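Local coordinates for spindle assembly checkpoint serine/threonine-protein kinase BUB1 (Saccharomyces cerevisiae, PDB 3ESL) that acts in the mitotic spindle assembly checkpoint, delaying anaphase until chromosomes are bioriented, this chain being the all-helical, TPR-like N-terminal domain of the kinase, at residues L56-T59 with M60-L64; A191-F194 with I195-L199. All coordinates share one frame; numbering follows the deposited sequence. Where two conformers were deposited one is given.

Contact 1: L56-T59 with M60-L64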
ATOM      1  N   LEU A  56      13.827  -6.582   4.445  1.00 24.10           N
ATOM      2  CA  LEU A  56      12.912  -5.514   4.027  1.00 20.93           C
ATOM      3  C   LEU A  56      11.468  -6.019   4.094  1.00 22.45           C
ATOM      4  O   LEU A  56      10.592  -5.341   4.652  1.00 25.36           O
ATOM      5  CB  LEU A  56      13.249  -4.981   2.630  1.00 22.82           C
ATOM      6  CG  LEU A  56      12.341  -3.852   2.123  1.00 23.72           C
ATOM      7  CD1 LEU A  56      12.364  -2.633   3.057  1.00 25.58           C
ATOM      8  CD2 LEU A  56      12.685  -3.449   0.686  1.00 23.96           C
ATOM      9  N   ARG A  57      11.215  -7.204   3.536  0.80 20.22           N
ATOM     10  CA  ARG A  57       9.848  -7.731   3.485  0.80 22.68           C
ATOM     11  C   ARG A  57       9.291  -7.900   4.892  0.80 22.52           C
ATOM     12  O   ARG A  57       8.180  -7.446   5.173  0.80 20.71           O
ATOM     13  CB  ARG A  57       9.767  -9.051   2.689  0.80 22.14           C
ATOM     14  CG  ARG A  57       8.328  -9.592   2.595  0.80 23.59           C
ATOM     15  CD  ARG A  57       8.097 -10.637   1.502  0.80 27.63           C
ATOM     16  NE  ARG A  57       6.650 -10.833   1.324  0.80 34.53           N
ATOM     17  CZ  ARG A  57       6.056 -11.450   0.300  0.80 36.68           C
ATOM     18  NH1 ARG A  57       6.775 -11.963  -0.698  0.80 36.77           N
ATOM     19  NH2 ARG A  57       4.724 -11.552   0.274  0.80 32.83           N
ATOM     20  N   SER A  58      10.068  -8.535   5.769  1.00 24.29           N
ATOM     21  CA  SER A  58       9.666  -8.764   7.167  1.00 26.62           C
ATOM     22  C   SER A  58       9.416  -7.479   7.953  1.00 25.99           C
ATOM     23  O   SER A  58       8.470  -7.396   8.741  1.00 25.61           O
ATOM     24  CB  SER A  58      10.713  -9.626   7.885  1.00 30.39           C
ATOM     25  OG  SER A  58      10.568  -9.535   9.294  1.00 37.36           O
ATOM     26  N   THR A  59      10.267  -6.481   7.741  1.00 22.13           N
ATOM     27  CA  THR A  59      10.155  -5.211   8.439  1.00 22.46           C
ATOM     28  C   THR A  59       8.900  -4.477   7.972  1.00 18.61           C
ATOM     29  O   THR A  59       8.192  -3.887   8.794  1.00 21.63           O
ATOM     30  CB  THR A  59      11.420  -4.358   8.255  1.00 22.04           C
ATOM     31  OG1 THR A  59      12.539  -5.105   8.757  1.00 22.81           O
ATOM     32  CG2 THR A  59      11.317  -3.073   9.059  1.00 22.20           C
ATOM     33  N   MET A  60       8.633  -4.528   6.673  1.00 18.98           N
ATOM     34  CA  MET A  60       7.471  -3.821   6.126  1.00 19.73           C
ATOM     35  C   MET A  60       6.199  -4.480   6.675  1.00 20.83           C
ATOM     36  O   MET A  60       5.248  -3.799   7.055  1.00 18.09           O
ATOM     37  CB  MET A  60       7.489  -3.833   4.601  1.00 18.22           C
ATOM     38  CG  MET A  60       8.576  -2.947   4.019  1.00 23.42           C
ATOM     39  SD  MET A  60       8.540  -2.951   2.225  1.00 27.12           S
ATOM     40  CE  MET A  60       7.089  -1.967   1.949  1.00 29.62           C
ATOM     41  N   GLU A  61       6.204  -5.811   6.740  1.00 19.75           N
ATOM     42  CA  GLU A  61       5.054  -6.541   7.278  1.00 20.52           C
ATOM     43  C   GLU A  61       4.842  -6.199   8.754  1.00 19.97           C
ATOM     44  O   GLU A  61       3.701  -5.958   9.182  1.00 20.52           O
ATOM     45  CB  GLU A  61       5.229  -8.049   7.077  1.00 20.66           C
ATOM     46  CG  GLU A  61       5.162  -8.447   5.631  1.00 21.97           C
ATOM     47  CD  GLU A  61       5.248  -9.947   5.432  1.00 24.46           C
ATOM     48  OE1 GLU A  61       5.358 -10.675   6.444  1.00 28.72           O
ATOM     49  OE2 GLU A  61       5.194 -10.373   4.260  1.00 23.87           O
ATOM     50  N   ARG A  62       5.927  -6.176   9.525  0.50 18.71           N
ATOM     51  CA  ARG A  62       5.862  -5.774  10.935  0.50 19.42           C
ATOM     52  C   ARG A  62       5.266  -4.378  11.082  0.50 20.06           C
ATOM     53  O   ARG A  62       4.395  -4.148  11.932  0.50 19.96           O
ATOM     54  CB  ARG A  62       7.249  -5.823  11.585  0.50 22.51           C
ATOM     55  CG  ARG A  62       7.695  -7.217  11.976  0.50 23.99           C
ATOM     56  CD  ARG A  62       9.148  -7.200  12.444  0.50 24.30           C
ATOM     57  NE  ARG A  62       9.278  -6.797  13.842  0.50 23.16           N
ATOM     58  CZ  ARG A  62      10.440  -6.741  14.492  0.50 22.65           C
ATOM     59  NH1 ARG A  62      11.557  -7.047  13.861  0.50 25.31           N
ATOM     60  NH2 ARG A  62      10.484  -6.376  15.767  0.50 23.10           N
ATOM     61  N   CYS A  63       5.733  -3.455  10.242  1.00 18.24           N
ATOM     62  CA  CYS A  63       5.235  -2.074  10.262  1.00 18.66           C
ATOM     63  C   CYS A  63       3.722  -2.043  10.021  1.00 20.19           C
ATOM     64  O   CYS A  63       2.962  -1.446  10.795  1.00 20.38           O
ATOM     65  CB  CYS A  63       5.948  -1.262   9.186  1.00 18.79           C
ATOM     66  SG  CYS A  63       5.287   0.407   9.034  1.00 21.67           S
ATOM     67  N   LEU A  64       3.287  -2.695   8.946  1.00 18.17           N
ATOM     68  CA  LEU A  64       1.862  -2.663   8.580  1.00 19.56           C
ATOM     69  C   LEU A  64       0.993  -3.232   9.703  1.00 21.53           C
ATOM     70  O   LEU A  64      -0.029  -2.643  10.083  1.00 21.97           O
ATOM     71  CB  LEU A  64       1.628  -3.407   7.273  1.00 19.82           C
ATOM     72  CG  LEU A  64       2.326  -2.774   6.060  1.00 18.33           C
ATOM     73  CD1 LEU A  64       2.047  -3.586   4.777  1.00 20.44           C
ATOM     74  CD2 LEU A  64       1.920  -1.296   5.886  1.00 21.06           C
TER
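L56 and M60, one helical turn apart, make the tightly packed part of this contact. CG of L56 lies 3.9 Å from SD of M60, and the leucine branch ending in CD1 flanks the same sulfur and the methionine CG. L56 carries its CG anti to the backbone N (chi1 -180°), whereas M60 starts out beside its own N (chi1 -71°); the methionine chain therefore runs back along the helix toward the leucine before it bends at its last torsion. Both residues are buried, as are T59 and C63. M60 and T59 face helix 29-47, where both touch M37 and T59 also reaches Y36 and I40. The T59 hydroxyl bonds back to the carbonyl of V55, so it is satisfied within its own helix.

The partly exposed side is held by charge and is looser. R57, extended from CG to NE, reaches out from the helix flank and meets E61 through a weak, salt-bridged hydrogen bond, 3.3 Å from NE to OE2. The carboxylate oxygen sits at the guanidinium edge, but the two planes stand 88° apart, which excludes a coplanar two-bond pairing. Y86 OH bonds to both NE and OE2, so a hydroxyl of helix 77-90 joins the two charged ends. Farther round, S58 OG stays 4.2 Å from CD of R62, a side chain with two deposited conformers; in the one given, its NH1 forms a salt bridge with E16.

Underneath, the backbone repeats regularly: M60 N to L56 O and C63 N to T59 O are both 2.9 Å, with comparable bonds between. This i to i+4 pattern, with one apolar flank and one charged flank, is that of an amphipathic helix in an all-alpha, TPR-like domain.

Contact 2: A191-F194 with I195-L199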
ATOM      1  N   ALA A 191      -8.611 -11.044   4.870  1.00 28.88           N
ATOM      2  CA  ALA A 191      -7.295 -10.378   4.830  1.00 29.58           C
ATOM      3  C   ALA A 191      -6.367 -11.044   3.808  1.00 28.01           C
ATOM      4  O   ALA A 191      -6.461 -12.255   3.567  1.00 28.21           O
ATOM      5  CB  ALA A 191      -6.646 -10.367   6.197  1.00 29.58           C
ATOM      6  N   PRO A 192      -5.450 -10.256   3.200  1.00 26.43           N
ATOM      7  CA  PRO A 192      -4.496 -10.858   2.277  1.00 24.84           C
ATOM      8  C   PRO A 192      -3.665 -11.905   2.995  1.00 23.68           C
ATOM      9  O   PRO A 192      -3.477 -11.825   4.213  1.00 24.28           O
ATOM     10  CB  PRO A 192      -3.606  -9.676   1.842  1.00 26.21           C
ATOM     11  CG  PRO A 192      -3.878  -8.592   2.803  1.00 25.12           C
ATOM     12  CD  PRO A 192      -5.269  -8.799   3.316  1.00 27.09           C
ATOM     13  N   PHE A 193      -3.175 -12.882   2.247  1.00 25.54           N
ATOM     14  CA  PHE A 193      -2.439 -13.974   2.850  1.00 26.70           C
ATOM     15  C   PHE A 193      -1.233 -13.536   3.659  1.00 26.24           C
ATOM     16  O   PHE A 193      -0.963 -14.119   4.707  1.00 23.31           O
ATOM     17  CB  PHE A 193      -2.016 -15.017   1.821  1.00 31.77           C
ATOM     18  CG  PHE A 193      -1.372 -16.223   2.438  1.00 37.12           C
ATOM     19  CD1 PHE A 193      -2.091 -17.034   3.323  1.00 38.28           C
ATOM     20  CD2 PHE A 193      -0.043 -16.532   2.168  1.00 41.89           C
ATOM     21  CE1 PHE A 193      -1.490 -18.155   3.921  1.00 41.48           C
ATOM     22  CE2 PHE A 193       0.565 -17.656   2.749  1.00 42.51           C
ATOM     23  CZ  PHE A 193      -0.157 -18.463   3.630  1.00 40.08           C
ATOM     24  N   PHE A 194      -0.511 -12.506   3.204  1.00 23.37           N
ATOM     25  CA  PHE A 194       0.714 -12.132   3.917  1.00 21.62           C
ATOM     26  C   PHE A 194       0.416 -11.677   5.342  1.00 21.78           C
ATOM     27  O   PHE A 194       1.226 -11.876   6.248  1.00 22.70           O
ATOM     28  CB  PHE A 194       1.568 -11.097   3.145  1.00 23.59           C
ATOM     29  CG  PHE A 194       1.068  -9.671   3.233  1.00 23.66           C
ATOM     30  CD1 PHE A 194       0.181  -9.170   2.281  1.00 24.44           C
ATOM     31  CD2 PHE A 194       1.533  -8.819   4.235  1.00 24.30           C
ATOM     32  CE1 PHE A 194      -0.261  -7.839   2.347  1.00 25.13           C
ATOM     33  CE2 PHE A 194       1.093  -7.493   4.325  1.00 25.20           C
ATOM     34  CZ  PHE A 194       0.196  -7.001   3.381  1.00 24.33           C
ATOM     35  N   ILE A 195      -0.760 -11.075   5.533  1.00 21.63           N
ATOM     36  CA  ILE A 195      -1.176 -10.630   6.846  1.00 21.21           C
ATOM     37  C   ILE A 195      -1.549 -11.840   7.712  1.00 22.43           C
ATOM     38  O   ILE A 195      -1.095 -11.962   8.868  1.00 24.67           O
ATOM     39  CB  ILE A 195      -2.346  -9.620   6.741  1.00 21.96           C
ATOM     40  CG1 ILE A 195      -1.827  -8.301   6.142  1.00 23.71           C
ATOM     41  CG2 ILE A 195      -2.976  -9.352   8.103  1.00 23.97           C
ATOM     42  CD1 ILE A 195      -2.869  -7.231   5.989  1.00 29.13           C
ATOM     43  N   ARG A 196      -2.370 -12.728   7.147  1.00 22.82           N
ATOM     44  CA  ARG A 196      -2.821 -13.915   7.886  1.00 25.19           C
ATOM     45  C   ARG A 196      -1.635 -14.807   8.283  1.00 26.84           C
ATOM     46  O   ARG A 196      -1.552 -15.278   9.428  1.00 27.62           O
ATOM     47  CB  ARG A 196      -3.860 -14.678   7.071  1.00 25.55           C
ATOM     48  CG  ARG A 196      -5.138 -13.860   6.870  1.00 27.98           C
ATOM     49  CD  ARG A 196      -6.261 -14.688   6.271  1.00 31.05           C
ATOM     50  NE  ARG A 196      -6.170 -14.785   4.818  1.00 33.36           N
ATOM     51  CZ  ARG A 196      -6.016 -15.922   4.151  1.00 37.89           C
ATOM     52  NH1 ARG A 196      -5.930 -17.081   4.799  1.00 36.53           N
ATOM     53  NH2 ARG A 196      -5.960 -15.898   2.825  1.00 39.98           N
ATOM     54  N   LYS A 197      -0.699 -14.996   7.351  1.00 25.78           N
ATOM     55  CA  LYS A 197       0.507 -15.794   7.612  1.00 27.41           C
ATOM     56  C   LYS A 197       1.363 -15.179   8.720  1.00 27.55           C
ATOM     57  O   LYS A 197       1.897 -15.893   9.586  1.00 27.07           O
ATOM     58  CB  LYS A 197       1.331 -15.977   6.334  1.00 29.07           C
ATOM     59  CG  LYS A 197       2.623 -16.757   6.565  1.00 36.64           C
ATOM     60  CD  LYS A 197       3.684 -16.476   5.511  1.00 43.83           C
ATOM     61  CE  LYS A 197       3.739 -17.572   4.470  1.00 48.94           C
ATOM     62  NZ  LYS A 197       5.110 -17.697   3.898  1.00 50.20           N
ATOM     63  N   PHE A 198       1.493 -13.852   8.698  1.00 25.25           N
ATOM     64  CA  PHE A 198       2.231 -13.148   9.749  1.00 26.44           C
ATOM     65  C   PHE A 198       1.617 -13.417  11.126  1.00 27.26           C
ATOM     66  O   PHE A 198       2.323 -13.740  12.089  1.00 29.59           O
ATOM     67  CB  PHE A 198       2.264 -11.646   9.472  1.00 29.09           C
ATOM     68  CG  PHE A 198       3.080 -10.868  10.467  1.00 29.32           C
ATOM     69  CD1 PHE A 198       2.547 -10.511  11.708  1.00 31.58           C
ATOM     70  CD2 PHE A 198       4.390 -10.503  10.167  1.00 31.18           C
ATOM     71  CE1 PHE A 198       3.305  -9.799  12.632  1.00 34.17           C
ATOM     72  CE2 PHE A 198       5.151  -9.792  11.080  1.00 33.16           C
ATOM     73  CZ  PHE A 198       4.607  -9.432  12.316  1.00 33.79           C
ATOM     74  N   LEU A 199       0.294 -13.305  11.204  1.00 28.89           N
ATOM     75  CA  LEU A 199      -0.412 -13.437  12.477  1.00 30.63           C
ATOM     76  C   LEU A 199      -0.366 -14.862  13.024  1.00 33.69           C
ATOM     77  O   LEU A 199      -0.260 -15.064  14.237  1.00 36.28           O
ATOM     78  CB  LEU A 199      -1.857 -12.935  12.336  1.00 30.92           C
ATOM     79  CG  LEU A 199      -2.006 -11.424  12.104  1.00 30.97           C
ATOM     80  CD1 LEU A 199      -3.421 -11.069  11.711  1.00 30.86           C
ATOM     81  CD2 LEU A 199      -1.561 -10.625  13.330  1.00 31.76           C
TER
HETATM   82  O   HOH W   1      -6.387 -13.775   0.796  1.00 39.41           O
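R196 reaches back past the start of its helix to grip the carbonyl of A191: NE lies 2.8 Å from A191 O, the N-H pointing almost straight at it (170°). The oxygen is in the guanidinium plane, although NE itself is tilted out of the carbonyl plane. A water gives a second link, donating to A191 O and accepting from R196 NH2. The bend at the arginine's third torsion (chi3 -83°) turns its end toward this carbonyl. Just inside, P192, the N-cap residue, offers its O to R196 N at 3.3 Å and, more weakly, to I195 N; K197 N then takes F193 O at 2.8 Å.

R196 NH2 lies at the edge of the F193 ring, while K197 lays its CB over one face (4.1 Å from the centroid) and brings CE to 3.6 Å from CE2. On the buried side, F194 occupies the crowded position between its N and carbonyl carbon (chi1 78°), which lays the ring over I195; CG1 of I195 is 3.8 Å from the ring centroid. CD1 of I195 meets CG of P192 at 3.6 Å. This apolar flank faces T101 and Y104 of helix 95-108.

A191 O and P192 O, ahead of the first helical residue, are thus taken up by side-chain and main-chain N-H groups; E97 accepts the N-H of F193, its charge probably suiting the positive helix-dipole end.

How the contacts relate
Contact 1 in helix 49-67 and contact 2 in helix 193-200 are far apart in sequence, yet their centres lie 12 Å apart and their side chains touch. CE2 of F198 packs 3.7 Å from CG of R62, and CB of F194 comes 3.9 Å from OE2 of E61. F194 also reaches L64, at 4.0 Å between CE2 and CD1. Y86 belongs to both surroundings: it bonds to R57 and E61 and stacks on the F194 ring. The last helix thus closes against an early one. This chain is the kinase's N-terminal region, with no active-site residue assigned to it; a bound NHE molecule, probably from crystallisation, lies about 4 Å from the side chain of L56.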